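Long-range contact in single-strand DNA-binding protein (Agrobacterium tumefaciens, PDB 3BTP), which binds single-stranded DNA regardless of nucleotide sequence and mediates the nuclear uptake of T-DNA copies during plant transformation: residues A[125-130]-A[238-243]. Residues are numbered along the deposited sequence; the frame is centred on the assembly and turned at random.
Sequences QDKFAG and TEKYGR
With its CG turned anti to the carbonyl carbon (chi1 -57°), Asp126 sends its carboxylate across to the start of the 238-243 loop, while Gln125, whose chain folds back at chi2 (48°), lays its amide beside the same group. Asp126 OD2 then takes two N-H groups from opposite faces of its plane. Glu239 N donates to Asp126 OD2 from the syn side, tilted out of the plane, in a nearly straight bond (2.6 Å). Gln125 NE2 reaches Asp126 OD2 from above the carboxylate plane, at 2.8 Å. Two bonds to one oxygen should limit rotation of the acid, an example of a side chain tying a turn to a loop through a backbone amide. OD1 of Asp126 instead rests against Thr238 CB, 3.5 Å away. Next to this, Gln125 CG lies 3.3 Å from Glu239 OE1 and also packs against Glu239 CB. Nearby, Lys127 NZ bonds to Gln125 O, 3.3 Å away. Lys240 NZ lies 3.1 Å from Lys127 NZ, an unfavourable pairing perhaps partly offset by the Asp126 carboxylate, which is near Lys240 NZ without touching it. The loop is closed from within by Thr238, whose N and OG1 both donate to Gly242 O; Tyr241 stacks on Tyr276. The contact thus joins, at the protein surface, the tight beta-hairpin turn between antiparallel strands 117-124 and 127-132 and the loop between strands 235-237 and 243-245.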
# COMPACT_ATOMS: atom_id res chain seq x y z
N GLN A 125 19.50 -5.32 -24.96
CA GLN A 125 18.64 -4.16 -25.12
C GLN A 125 17.29 -4.56 -24.51
O GLN A 125 16.63 -5.50 -24.97
CB GLN A 125 18.49 -3.71 -26.61
CG GLN A 125 17.58 -2.43 -26.85
CD GLN A 125 17.93 -1.25 -25.91
OE1 GLN A 125 19.09 -0.92 -25.73
NE2 GLN A 125 16.91 -0.64 -25.31
N ASP A 126 16.90 -3.85 -23.47
CA ASP A 126 15.65 -4.14 -22.76
C ASP A 126 15.53 -5.59 -22.26
O ASP A 126 14.43 -6.15 -22.20
CB ASP A 126 14.46 -3.75 -23.65
CG ASP A 126 14.52 -2.29 -24.08
OD1 ASP A 126 14.57 -1.39 -23.18
OD2 ASP A 126 14.48 -2.03 -25.31
N LYS A 127 16.68 -6.21 -21.96
CA LYS A 127 16.68 -7.58 -21.46
C LYS A 127 17.40 -7.65 -20.12
O LYS A 127 18.40 -7.00 -19.93
CB LYS A 127 17.26 -8.60 -22.47
CG LYS A 127 16.52 -8.71 -23.83
CD LYS A 127 17.46 -9.31 -24.89
CE LYS A 127 16.86 -9.37 -26.33
NZ LYS A 127 16.81 -8.03 -27.06
N PHE A 128 16.85 -8.44 -19.19
CA PHE A 128 17.32 -8.51 -17.81
C PHE A 128 17.27 -9.94 -17.34
O PHE A 128 16.49 -10.73 -17.85
CB PHE A 128 16.41 -7.66 -16.91
CG PHE A 128 16.26 -6.24 -17.37
CD1 PHE A 128 17.15 -5.28 -16.96
CD2 PHE A 128 15.21 -5.88 -18.20
CE1 PHE A 128 17.00 -3.95 -17.41
CE2 PHE A 128 15.07 -4.59 -18.65
CZ PHE A 128 15.97 -3.61 -18.26
N ALA A 129 18.09 -10.25 -16.34
CA ALA A 129 18.03 -11.53 -15.68
C ALA A 129 18.15 -11.27 -14.18
O ALA A 129 18.86 -10.35 -13.76
CB ALA A 129 19.14 -12.47 -16.16
N GLY A 130 17.45 -12.09 -13.39
CA GLY A 130 17.51 -11.95 -11.93
C GLY A 130 17.92 -13.26 -11.32
O GLY A 130 17.58 -14.30 -11.81
N THR A 238 11.92 2.20 -24.32
CA THR A 238 12.35 0.88 -24.68
C THR A 238 12.47 0.81 -26.23
O THR A 238 11.79 1.55 -26.99
CB THR A 238 11.41 -0.32 -24.13
OG1 THR A 238 10.14 -0.28 -24.76
CG2 THR A 238 11.22 -0.33 -22.63
N GLU A 239 13.29 -0.13 -26.69
CA GLU A 239 13.41 -0.33 -28.13
C GLU A 239 12.13 -0.81 -28.81
O GLU A 239 11.80 -0.31 -29.89
CB GLU A 239 14.53 -1.29 -28.49
CG GLU A 239 14.38 -1.73 -29.91
CD GLU A 239 15.58 -2.40 -30.46
OE1 GLU A 239 16.71 -2.08 -30.00
OE2 GLU A 239 15.38 -3.25 -31.38
N LYS A 240 11.45 -1.78 -28.18
CA LYS A 240 10.31 -2.49 -28.77
C LYS A 240 8.99 -2.26 -28.05
O LYS A 240 7.96 -2.56 -28.64
CB LYS A 240 10.58 -4.01 -28.80
CG LYS A 240 11.79 -4.42 -29.67
CD LYS A 240 12.51 -5.75 -29.25
CE LYS A 240 13.20 -5.63 -27.86
NZ LYS A 240 14.68 -5.90 -27.89
N TYR A 241 9.00 -1.76 -26.80
CA TYR A 241 7.82 -1.83 -25.95
C TYR A 241 7.11 -0.56 -25.59
O TYR A 241 6.12 -0.59 -24.84
CB TYR A 241 8.12 -2.63 -24.68
CG TYR A 241 8.75 -3.95 -25.01
CD1 TYR A 241 8.02 -4.94 -25.68
CD2 TYR A 241 10.09 -4.20 -24.70
CE1 TYR A 241 8.60 -6.17 -26.00
CE2 TYR A 241 10.67 -5.43 -24.99
CZ TYR A 241 9.91 -6.39 -25.63
OH TYR A 241 10.47 -7.59 -25.94
N GLY A 242 7.55 0.54 -26.19
CA GLY A 242 6.98 1.84 -25.88
C GLY A 242 7.80 2.54 -24.78
O GLY A 242 8.86 2.09 -24.37
N ARG A 243 7.32 3.68 -24.33
CA ARG A 243 7.97 4.44 -23.24
C ARG A 243 7.45 4.04 -21.86
O ARG A 243 6.33 3.58 -21.72
CB ARG A 243 7.54 5.90 -23.40
CG ARG A 243 8.16 6.48 -24.62
CD ARG A 243 8.27 7.95 -24.46
NE ARG A 243 6.99 8.58 -24.12
CZ ARG A 243 6.92 9.90 -24.03
NH1 ARG A 243 8.07 10.62 -24.26
NH2 ARG A 243 5.73 10.46 -23.74